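Long-range contacts in EGF family domain-containing protein (Toxoplasma gondii, PDB 4Z80), which binds a peptide of the rhoptry neck protein partner RON2L1 and probably helps form the moving junction during host-cell invasion: residues R18-P22 with F446-S450; R319-T323 with Q383-M387; N352-V358 with P434-S440; Y403-V409 with G425-S431. One frame throughout, in Å; residues are numbered along the deposited sequence. Where two conformers were deposited one is given.

Contact 1: R18-P22 with F446-S450; sequences RFNIP and FTSLS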
# COMPACT_ATOMS: atom_id res chain seq x y z
N ARG A 18 3.17 -12.58 17.11
CA ARG A 18 2.49 -11.79 16.08
C ARG A 18 2.30 -10.33 16.53
O ARG A 18 1.95 -9.48 15.71
CB ARG A 18 1.14 -12.42 15.70
CG ARG A 18 0.03 -12.28 16.74
CD ARG A 18 -1.17 -13.20 16.44
NE ARG A 18 -0.70 -14.56 16.22
CZ ARG A 18 -1.36 -15.49 15.52
NH1 ARG A 18 -2.54 -15.21 14.98
NH2 ARG A 18 -0.83 -16.69 15.37
N PHE A 19 2.53 -10.05 17.81
CA PHE A 19 2.35 -8.69 18.34
C PHE A 19 3.70 -7.99 18.54
O PHE A 19 3.73 -6.85 19.01
CB PHE A 19 1.56 -8.73 19.65
CG PHE A 19 0.18 -9.33 19.50
CD1 PHE A 19 -0.79 -8.67 18.77
CD2 PHE A 19 -0.11 -10.56 20.04
CE1 PHE A 19 -2.06 -9.23 18.60
CE2 PHE A 19 -1.37 -11.12 19.88
CZ PHE A 19 -2.33 -10.45 19.16
N ASN A 20 4.80 -8.64 18.14
CA ASN A 20 6.12 -8.03 18.29
C ASN A 20 6.45 -7.16 17.09
O ASN A 20 7.22 -7.54 16.20
CB ASN A 20 7.21 -9.09 18.50
CG ASN A 20 8.52 -8.49 18.95
OD1 ASN A 20 8.70 -7.28 18.86
ND2 ASN A 20 9.43 -9.32 19.43
N ILE A 21 5.87 -5.97 17.08
CA ILE A 21 5.88 -5.11 15.91
C ILE A 21 7.28 -4.63 15.52
O ILE A 21 7.64 -4.72 14.36
CB ILE A 21 4.90 -3.93 16.13
CG1 ILE A 21 3.46 -4.46 16.06
CG2 ILE A 21 5.10 -2.82 15.08
CD1 ILE A 21 2.40 -3.46 16.45
N PRO A 22 8.09 -4.16 16.48
CA PRO A 22 9.43 -3.74 16.04
C PRO A 22 10.27 -4.87 15.44
O PRO A 22 11.04 -4.64 14.51
CB PRO A 22 10.07 -3.20 17.33
CG PRO A 22 8.91 -2.74 18.14
CD PRO A 22 7.86 -3.81 17.89
N PHE A 446 -5.23 -2.48 21.85
CA PHE A 446 -4.90 -2.02 20.50
C PHE A 446 -3.42 -2.18 20.20
O PHE A 446 -2.58 -2.11 21.11
CB PHE A 446 -5.25 -0.54 20.31
CG PHE A 446 -6.72 -0.22 20.40
CD1 PHE A 446 -7.32 0.01 21.64
CD2 PHE A 446 -7.50 -0.10 19.26
CE1 PHE A 446 -8.67 0.32 21.72
CE2 PHE A 446 -8.85 0.22 19.34
CZ PHE A 446 -9.43 0.43 20.57
N THR A 447 -3.08 -2.36 18.92
CA THR A 447 -1.72 -2.16 18.44
C THR A 447 -1.71 -1.03 17.41
O THR A 447 -2.75 -0.62 16.89
CB THR A 447 -1.07 -3.41 17.78
OG1 THR A 447 -1.50 -3.53 16.41
CG2 THR A 447 -1.35 -4.68 18.57
N SER A 448 -0.52 -0.54 17.10
CA SER A 448 -0.36 0.53 16.13
C SER A 448 -0.69 0.12 14.70
O SER A 448 -0.83 0.97 13.83
CB SER A 448 1.07 1.06 16.20
OG SER A 448 2.02 0.04 16.02
N LEU A 449 -0.80 -1.19 14.46
CA LEU A 449 -1.19 -1.74 13.15
C LEU A 449 -2.65 -2.19 13.11
O LEU A 449 -3.13 -2.64 12.06
CB LEU A 449 -0.26 -2.91 12.81
CG LEU A 449 1.18 -2.52 12.45
CD1 LEU A 449 2.09 -3.72 12.56
CD2 LEU A 449 1.26 -1.93 11.05
N SER A 450 -3.36 -2.06 14.23
CA SER A 450 -4.77 -2.46 14.32
C SER A 450 -5.72 -1.42 13.73
O SER A 450 -5.42 -0.22 13.75
CB SER A 450 -5.19 -2.67 15.79
OG SER A 450 -4.31 -3.52 16.49
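I21 reaches across to T447, S448 and L449 with the outer part of its side chain. These contacts are van der Waals. A chi1 of -72° sets CG1 of I21 anti to the carbonyl carbon, and a chi2 of 172° extends CD1 to T447 and S448. There CD1 lies 3.7 Å from CB of T447. It is 3.5 Å from OG of S448, a hydroxyl hydrogen-bonded to H404 ND1. The side chains of I21 and L449 run past each other in opposite directions, with CG1 of I21 3.8 Å from CD1 of L449. F19 adds a lighter touch, its CD1 being 4.0 Å from CG2 of T447. R18 lies over one face of the F19 ring through its CG.

The other polar bonds stay within 446-450 or lead out of the contact. T447 OG1 accepts from L449 N at 3.1 Å and donates to S450 OG at 2.8 Å. F19 O takes the NE1 hydrogen of W405. The contact is buried. It joins the N-terminal segment, just where helix 21-24 begins, to the end of strand 443-447. The receiving side is a type I beta turn from T447 to S450, with an ST turn made by T447 at its start.

Contact 2: R319-T323 with Q383-M387; sequences RPMKT and QRLFM. With SO4 (sulfate ion), chain H.
The F386 ring carries the aliphatic chain of K322 over one face, and M321 N stands at its edge. P320 CB approaches the same ring obliquely, 3.8 Å from CZ. This is a strand-to-helix packing contact: residues 319-323 lie against the last turn of helix 378-387. Both segments fall in the region related to apical membrane antigen 1, a PAN-clan family.

K322 CE sits almost over the ring centre, 3.5 Å from the centroid of F386 and 8° off the ring normal. That is a CH-pi contact. The K322 chain is extended beyond CG and crosses the F386 side chain at about a right angle. Its amino group passes on over the ring, and NZ is 4.3 Å from the F386 centroid, a cation-pi contact. The NZ group is also hydrogen-bonded to N97 OD1 and to the carbonyls S448 O and S450 O. The ring and these oxygens would together be expected to stabilise the buried positive charge. F386 is placed for this by CG anti to its backbone N (chi1 177°). Y57 meets its ring edge-to-face.

R384, partly exposed, donates through NH2 to O2 of a sulfate ion at 3.1 Å. The sulfate probably comes from the crystallisation liquor. Its O2 lies at the guanidinium edge, near the plane. Q383 bridges the two segments directly. Its NE2 donates to K322 O at 2.9 Å, nearly straight at 165° and in the plane of both the carbonyl and the Q383 amide.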
# COMPACT_ATOMS: atom_id res chain seq x y z
N ARG A 319 -1.68 13.03 5.13
CA ARG A 319 -1.14 12.31 6.27
C ARG A 319 -1.93 11.04 6.48
O ARG A 319 -3.08 10.96 6.05
CB ARG A 319 -1.15 13.17 7.54
CG ARG A 319 -2.54 13.48 8.10
CD ARG A 319 -2.47 14.51 9.24
NE ARG A 319 -1.85 15.74 8.77
CZ ARG A 319 -1.49 16.76 9.53
NH1 ARG A 319 -1.65 16.74 10.85
NH2 ARG A 319 -0.93 17.81 8.94
N PRO A 320 -1.33 10.03 7.14
CA PRO A 320 -2.10 8.82 7.40
C PRO A 320 -3.15 9.06 8.47
O PRO A 320 -2.92 9.81 9.42
CB PRO A 320 -1.05 7.82 7.89
CG PRO A 320 0.28 8.46 7.62
CD PRO A 320 0.04 9.92 7.65
N MET A 321 -4.31 8.42 8.30
CA MET A 321 -5.38 8.51 9.27
C MET A 321 -6.06 7.17 9.43
O MET A 321 -6.16 6.40 8.48
CB MET A 321 -6.44 9.54 8.87
CG MET A 321 -6.02 10.99 8.96
SD MET A 321 -7.37 12.10 8.52
CE MET A 321 -8.54 11.80 9.83
N LYS A 322 -6.52 6.90 10.65
CA LYS A 322 -7.43 5.79 10.92
C LYS A 322 -8.68 6.32 11.58
O LYS A 322 -8.60 7.18 12.44
CB LYS A 322 -6.79 4.75 11.83
CG LYS A 322 -5.54 4.12 11.28
CD LYS A 322 -5.04 2.95 12.13
CE LYS A 322 -3.81 2.36 11.54
NZ LYS A 322 -3.33 1.18 12.32
N THR A 323 -9.83 5.77 11.19
CA THR A 323 -11.09 6.08 11.84
C THR A 323 -11.85 4.78 11.98
O THR A 323 -11.50 3.79 11.34
CB THR A 323 -11.94 7.08 11.04
OG1 THR A 323 -12.27 6.50 9.78
CG2 THR A 323 -11.19 8.37 10.84
N GLN A 383 -6.36 5.61 17.67
CA GLN A 383 -5.86 6.65 16.78
C GLN A 383 -4.58 7.27 17.31
O GLN A 383 -3.60 7.41 16.58
CB GLN A 383 -6.91 7.75 16.60
CG GLN A 383 -8.12 7.33 15.79
CD GLN A 383 -9.22 8.37 15.81
OE1 GLN A 383 -9.51 8.98 16.84
NE2 GLN A 383 -9.84 8.59 14.66
N ARG A 384 -4.59 7.67 18.57
CA ARG A 384 -3.40 8.30 19.13
C ARG A 384 -2.24 7.31 19.23
O ARG A 384 -1.10 7.68 19.02
CB ARG A 384 -3.68 8.93 20.49
CG ARG A 384 -4.45 10.26 20.43
CD ARG A 384 -3.82 11.33 19.50
NE ARG A 384 -2.56 11.90 20.00
CZ ARG A 384 -1.86 12.84 19.36
NH1 ARG A 384 -0.74 13.32 19.88
NH2 ARG A 384 -2.27 13.29 18.18
N LEU A 385 -2.52 6.05 19.55
CA LEU A 385 -1.47 5.04 19.53
C LEU A 385 -0.75 5.02 18.16
O LEU A 385 0.47 5.06 18.09
CB LEU A 385 -2.04 3.65 19.84
CG LEU A 385 -1.05 2.49 19.73
CD1 LEU A 385 0.10 2.65 20.72
CD2 LEU A 385 -1.78 1.17 19.95
N PHE A 386 -1.54 4.97 17.09
CA PHE A 386 -1.02 5.00 15.73
C PHE A 386 -0.15 6.24 15.49
O PHE A 386 0.96 6.13 14.96
CB PHE A 386 -2.21 4.95 14.76
CG PHE A 386 -1.86 5.04 13.30
CD1 PHE A 386 -0.93 4.19 12.72
CD2 PHE A 386 -2.54 5.94 12.48
CE1 PHE A 386 -0.66 4.26 11.37
CE2 PHE A 386 -2.26 6.01 11.13
CZ PHE A 386 -1.32 5.18 10.58
N MET A 387 -0.65 7.39 15.91
CA MET A 387 0.04 8.67 15.69
C MET A 387 1.27 8.83 16.58
O MET A 387 2.10 9.69 16.30
CB MET A 387 -0.93 9.83 15.93
CG MET A 387 -2.13 9.83 14.99
SD MET A 387 -3.46 10.94 15.51
CE MET A 387 -2.82 12.50 14.92
S SO4 H . -5.59 14.63 17.21
O1 SO4 H . -4.48 15.50 16.82
O2 SO4 H . -5.16 13.23 17.20
O3 SO4 H . -6.70 14.85 16.29
O4 SO4 H . -6.03 14.95 18.56

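Contact 3: N352-V358 with P434-S440; sequences NVRWGVV and PECLIHS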
# COMPACT_ATOMS: atom_id res chain seq x y z
N ASN A 352 -11.77 -7.04 25.78
CA ASN A 352 -11.79 -7.60 27.12
C ASN A 352 -10.45 -8.17 27.57
O ASN A 352 -10.41 -9.11 28.35
CB ASN A 352 -12.87 -8.69 27.22
CG ASN A 352 -14.27 -8.13 27.03
OD1 ASN A 352 -14.98 -8.52 26.10
ND2 ASN A 352 -14.67 -7.21 27.91
N VAL A 353 -9.35 -7.58 27.10
CA VAL A 353 -8.04 -7.99 27.56
C VAL A 353 -7.12 -6.79 27.75
O VAL A 353 -7.37 -5.71 27.21
CB VAL A 353 -7.36 -9.00 26.61
CG1 VAL A 353 -8.05 -10.38 26.71
CG2 VAL A 353 -7.38 -8.48 25.17
N ARG A 354 -6.07 -7.03 28.54
CA ARG A 354 -5.04 -6.04 28.87
C ARG A 354 -3.65 -6.60 28.52
O ARG A 354 -3.36 -7.74 28.86
CB ARG A 354 -5.07 -5.69 30.36
CG ARG A 354 -6.43 -5.30 30.92
CD ARG A 354 -6.53 -5.62 32.41
NE ARG A 354 -5.53 -4.91 33.21
CZ ARG A 354 -5.25 -5.19 34.48
NH1 ARG A 354 -5.86 -6.20 35.10
NH2 ARG A 354 -4.33 -4.49 35.13
N TRP A 355 -2.79 -5.81 27.88
CA TRP A 355 -1.43 -6.27 27.59
C TRP A 355 -0.63 -6.56 28.85
O TRP A 355 -0.65 -5.76 29.79
CB TRP A 355 -0.64 -5.23 26.77
CG TRP A 355 -1.25 -4.88 25.45
CD1 TRP A 355 -1.87 -3.71 25.12
CD2 TRP A 355 -1.29 -5.69 24.27
NE1 TRP A 355 -2.30 -3.74 23.82
CE2 TRP A 355 -1.95 -4.95 23.27
CE3 TRP A 355 -0.82 -6.97 23.97
CZ2 TRP A 355 -2.17 -5.45 22.00
CZ3 TRP A 355 -1.04 -7.47 22.70
CH2 TRP A 355 -1.71 -6.71 21.73
N GLY A 356 0.11 -7.66 28.86
CA GLY A 356 0.96 -7.98 29.99
C GLY A 356 2.23 -8.72 29.63
O GLY A 356 2.51 -8.99 28.45
N VAL A 357 3.02 -9.03 30.66
CA VAL A 357 4.20 -9.88 30.52
C VAL A 357 4.07 -11.00 31.56
O VAL A 357 3.36 -10.86 32.54
CB VAL A 357 5.51 -9.10 30.73
CG1 VAL A 357 5.69 -8.06 29.61
CG2 VAL A 357 5.56 -8.44 32.10
N VAL A 358 4.74 -12.12 31.32
CA VAL A 358 4.57 -13.28 32.19
C VAL A 358 5.19 -12.99 33.55
O VAL A 358 6.25 -12.36 33.65
CB VAL A 358 5.18 -14.55 31.57
CG1 VAL A 358 5.13 -15.72 32.55
CG2 VAL A 358 4.43 -14.92 30.29
N PRO A 434 4.74 -7.36 24.43
CA PRO A 434 3.87 -8.16 25.31
C PRO A 434 4.09 -9.67 25.20
O PRO A 434 4.48 -10.17 24.14
CB PRO A 434 2.47 -7.79 24.83
CG PRO A 434 2.64 -7.50 23.38
CD PRO A 434 4.00 -6.83 23.26
N GLU A 435 3.81 -10.38 26.29
CA GLU A 435 4.03 -11.83 26.35
C GLU A 435 2.75 -12.58 26.71
O GLU A 435 2.70 -13.80 26.60
CB GLU A 435 5.10 -12.17 27.38
CG GLU A 435 6.43 -11.48 27.14
CD GLU A 435 7.35 -11.56 28.35
OE1 GLU A 435 6.95 -12.15 29.38
OE2 GLU A 435 8.47 -11.01 28.28
N CYS A 436 1.75 -11.85 27.19
CA CYS A 436 0.49 -12.46 27.60
C CYS A 436 -0.60 -11.41 27.71
O CYS A 436 -0.34 -10.21 27.57
CB CYS A 436 0.64 -13.19 28.94
SG CYS A 436 1.33 -12.17 30.31
N LEU A 437 -1.82 -11.87 27.95
CA LEU A 437 -2.97 -11.00 28.10
C LEU A 437 -3.73 -11.35 29.37
O LEU A 437 -3.78 -12.51 29.79
CB LEU A 437 -3.90 -11.11 26.89
CG LEU A 437 -3.29 -10.66 25.56
CD1 LEU A 437 -4.14 -11.16 24.40
CD2 LEU A 437 -3.16 -9.15 25.52
N ILE A 438 -4.32 -10.33 30.00
CA ILE A 438 -5.15 -10.49 31.18
C ILE A 438 -6.58 -10.17 30.80
O ILE A 438 -6.84 -9.12 30.22
CB ILE A 438 -4.72 -9.55 32.33
CG1 ILE A 438 -3.26 -9.80 32.72
CG2 ILE A 438 -5.63 -9.70 33.54
CD1 ILE A 438 -2.67 -8.68 33.56
N HIS A 439 -7.53 -11.04 31.15
CA HIS A 439 -8.92 -10.76 30.86
C HIS A 439 -9.49 -9.70 31.79
O HIS A 439 -9.20 -9.69 32.99
CB HIS A 439 -9.77 -12.04 30.99
CG HIS A 439 -11.20 -11.84 30.59
ND1 HIS A 439 -12.19 -11.53 31.49
CD2 HIS A 439 -11.80 -11.88 29.37
CE1 HIS A 439 -13.34 -11.41 30.86
NE2 HIS A 439 -13.13 -11.62 29.57
N SER A 440 -10.30 -8.82 31.24
CA SER A 440 -11.04 -7.85 32.03
C SER A 440 -12.32 -7.44 31.33
O SER A 440 -12.35 -7.28 30.11
CB SER A 440 -10.20 -6.61 32.30
OG SER A 440 -11.02 -5.59 32.86
O HOH W 1 -8.32 -7.78 34.96
O HOH W 2 8.17 -12.04 31.87
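W355 lies side by side with P434 and with L437, all on one side of the strand pair. Its CE3 is 3.5 Å from CB of P434 and 3.6 Å from CD2 of L437. Both partners approach the indole obliquely. W405 and F19 each meet this indole edge-to-face.

R354 and I438 project from the other face and cross at a slant. CD of R354 passes 3.8 Å from CB of S440. Beyond it, a bend at chi3 (61°) turns NE and the guanidinium. I438 CD1 lies over one face of that group. R354 NH1 forms a salt bridge with E468, and a water links it to H439 O.

The side chains at the ends bond to backbone. N352 ND2 donates to S440 O at 3.2 Å, on a lone pair and in the amide plane. E435 crosses V358 at about a right angle. Its OE1 accepts from V358 N at 2.9 Å on the anti side of the carboxylate, 32° out of its plane. A water also joins that OE1 to V358 O.

C436 points to the R354 face and is bonded to C364 in a disulfide, which ties 436-440 to strand 363-366. G356 O accepts from both E435 N (2.9 Å) and C436 N (3.2 Å). The pair forms an antiparallel ribbon in a three-stranded sheet, with 353-359 in the middle and a classic beta bulge at E435 and C436, opposite G356.

Contact 4: Y403-V409 with G425-S431; sequences YHWATFV and GKCFFYS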
# COMPACT_ATOMS: atom_id res chain seq x y z
N TYR A 403 5.45 3.86 20.86
CA TYR A 403 4.33 3.12 21.45
C TYR A 403 3.66 2.26 20.38
O TYR A 403 3.18 2.79 19.39
CB TYR A 403 3.28 4.06 22.05
CG TYR A 403 3.76 5.13 23.01
CD1 TYR A 403 4.92 4.97 23.76
CD2 TYR A 403 3.03 6.29 23.17
CE1 TYR A 403 5.34 5.97 24.63
CE2 TYR A 403 3.43 7.28 24.04
CZ TYR A 403 4.58 7.11 24.76
OH TYR A 403 4.96 8.14 25.61
N HIS A 404 3.60 0.95 20.60
CA HIS A 404 2.94 0.06 19.63
C HIS A 404 1.78 -0.73 20.22
O HIS A 404 1.10 -1.44 19.48
CB HIS A 404 3.94 -0.90 19.02
CG HIS A 404 4.95 -0.20 18.17
ND1 HIS A 404 4.61 0.44 16.99
CD2 HIS A 404 6.26 0.06 18.37
CE1 HIS A 404 5.68 1.01 16.48
NE2 HIS A 404 6.69 0.81 17.30
N TRP A 405 1.56 -0.59 21.52
CA TRP A 405 0.51 -1.30 22.23
C TRP A 405 -0.15 -0.34 23.18
O TRP A 405 0.54 0.44 23.85
CB TRP A 405 1.09 -2.50 23.01
CG TRP A 405 1.98 -3.35 22.17
CD1 TRP A 405 1.63 -4.44 21.43
CD2 TRP A 405 3.39 -3.16 21.96
NE1 TRP A 405 2.73 -4.95 20.78
CE2 TRP A 405 3.82 -4.18 21.08
CE3 TRP A 405 4.33 -2.23 22.42
CZ2 TRP A 405 5.14 -4.30 20.67
CZ3 TRP A 405 5.63 -2.35 22.01
CH2 TRP A 405 6.04 -3.37 21.14
N ALA A 406 -1.48 -0.38 23.24
CA ALA A 406 -2.22 0.39 24.23
C ALA A 406 -3.33 -0.46 24.84
O ALA A 406 -3.92 -1.31 24.16
CB ALA A 406 -2.81 1.64 23.61
N THR A 407 -3.61 -0.21 26.11
CA THR A 407 -4.75 -0.80 26.80
C THR A 407 -5.69 0.32 27.14
O THR A 407 -5.30 1.28 27.81
CB THR A 407 -4.34 -1.54 28.10
OG1 THR A 407 -3.50 -2.65 27.79
CG2 THR A 407 -5.57 -2.02 28.88
N PHE A 408 -6.92 0.20 26.66
CA PHE A 408 -7.99 1.12 27.00
C PHE A 408 -8.78 0.56 28.16
O PHE A 408 -9.18 -0.60 28.13
CB PHE A 408 -8.90 1.36 25.80
CG PHE A 408 -10.06 2.26 26.10
CD1 PHE A 408 -9.88 3.63 26.14
CD2 PHE A 408 -11.33 1.75 26.32
CE1 PHE A 408 -10.94 4.48 26.41
CE2 PHE A 408 -12.40 2.59 26.58
CZ PHE A 408 -12.20 3.95 26.63
N VAL A 409 -8.97 1.37 29.20
CA VAL A 409 -9.74 0.97 30.36
C VAL A 409 -10.95 1.89 30.47
O VAL A 409 -10.81 3.07 30.80
CB VAL A 409 -8.90 1.03 31.65
CG1 VAL A 409 -9.71 0.54 32.86
CG2 VAL A 409 -7.62 0.21 31.49
N GLY A 425 -12.78 6.62 28.91
CA GLY A 425 -11.89 5.99 29.86
C GLY A 425 -10.47 6.44 29.66
O GLY A 425 -10.22 7.52 29.12
N LYS A 426 -9.54 5.60 30.09
CA LYS A 426 -8.13 5.94 30.10
C LYS A 426 -7.35 5.06 29.13
O LYS A 426 -7.55 3.84 29.10
CB LYS A 426 -7.59 5.78 31.52
CG LYS A 426 -6.37 6.61 31.83
CD LYS A 426 -6.14 6.63 33.33
CE LYS A 426 -5.16 7.71 33.74
NZ LYS A 426 -5.79 8.60 34.76
N CYS A 427 -6.48 5.68 28.34
CA CYS A 427 -5.56 4.97 27.45
C CYS A 427 -4.19 4.86 28.05
O CYS A 427 -3.61 5.86 28.43
CB CYS A 427 -5.38 5.69 26.13
SG CYS A 427 -6.80 6.44 25.44
N PHE A 428 -3.67 3.64 28.14
CA PHE A 428 -2.32 3.41 28.63
C PHE A 428 -1.43 2.97 27.48
O PHE A 428 -1.74 1.99 26.80
CB PHE A 428 -2.30 2.36 29.74
CG PHE A 428 -3.05 2.78 30.96
CD1 PHE A 428 -2.43 3.52 31.95
CD2 PHE A 428 -4.39 2.46 31.11
CE1 PHE A 428 -3.13 3.91 33.07
CE2 PHE A 428 -5.09 2.85 32.23
CZ PHE A 428 -4.46 3.58 33.21
N PHE A 429 -0.32 3.68 27.26
CA PHE A 429 0.57 3.42 26.14
C PHE A 429 1.83 2.70 26.57
O PHE A 429 2.42 3.02 27.61
CB PHE A 429 0.95 4.74 25.44
CG PHE A 429 -0.22 5.51 24.90
CD1 PHE A 429 -0.83 5.13 23.72
CD2 PHE A 429 -0.67 6.65 25.53
CE1 PHE A 429 -1.89 5.85 23.20
CE2 PHE A 429 -1.73 7.37 25.02
CZ PHE A 429 -2.35 6.97 23.85
N TYR A 430 2.26 1.73 25.77
CA TYR A 430 3.41 0.89 26.08
C TYR A 430 4.43 0.82 24.96
O TYR A 430 4.07 0.85 23.78
CB TYR A 430 2.94 -0.53 26.38
CG TYR A 430 1.84 -0.63 27.42
CD1 TYR A 430 2.11 -0.46 28.77
CD2 TYR A 430 0.54 -0.94 27.04
CE1 TYR A 430 1.11 -0.56 29.70
CE2 TYR A 430 -0.47 -1.04 27.97
CZ TYR A 430 -0.18 -0.86 29.30
OH TYR A 430 -1.20 -0.97 30.21
N SER A 431 5.70 0.66 25.35
CA SER A 431 6.77 0.38 24.40
C SER A 431 7.44 -0.97 24.67
O SER A 431 8.46 -1.30 24.06
CB SER A 431 7.82 1.49 24.42
OG SER A 431 8.44 1.57 25.69
O HOH W 3 -2.22 -3.49 30.05
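Y403 and F429 pack closely on the buried side of this antiparallel strand pair. CB of F429 sits over one face of the Y403 ring, toward its rim, 3.4 Å from CD2. The two rings are near parallel, with planes at 16°, but slid so far that they barely overlap. CG of F429 is anti to its carbonyl carbon (chi1 -60°), and its CD1 comes 4.0 Å from A406 CB. Further along, CZ of F408 is 3.6 Å from G425 N. L385 and C381 of helix 378-387 cover this face, and C427 is disulfide-bonded to C381.

The opposite face holds W405, T407, V409, K426, F428 and Y430. Its W405 end is also buried. There the indole edge meets Y430 O, and NE1 of W405 is hydrogen-bonded to F19 O. Midway, T407 OG1 lies at the edge of the Y430 ring, 3.4 Å from CE2. A water bridges T407 OG1 and Y430 OH, each at 2.7 Å. A glycerol, probably from the crystallisation liquor, also binds Y430 OH. Toward V409 the packing thins. V409 CG2 touches the edge of the partly exposed F428 ring at CE2, 3.7 Å away. The end of K426 leads away to hydrogen-bond S374 OG.

Backbone bonds pair T407 with F428 and V409 with K426, each in both directions. At the W405 end Y430 N donates to W405 O, but Y430 O accepts from H404 N. The chemistry implies a ladder regular at the first two pairs, an apolar face against the helix, and a second face mostly covered, with partly exposed residues toward V409.

Contacts 1 and 4 are buried, whereas contacts 2 and 3 are only partly so. Contacts 1 and 4 share a sheet, since strands 443-447 and 405-410 are neighbours in it. Helix 378-387 of contact 2 packs on that sheet through L385. K322 of contact 2 also holds the turn of contact 1. Contact 3 belongs to a separate three-stranded sheet, yet W355 N is hydrogen-bonded to T407 OG1 and the W355 ring touches F19, so it meets contacts 4 and 1. Contacts 2 and 3 do not touch. Backbone bonding dominates contacts 3 and 4. Contact 1 joins its segments by van der Waals packing, and contact 2 adds a lysine-ring pair and one amide bond.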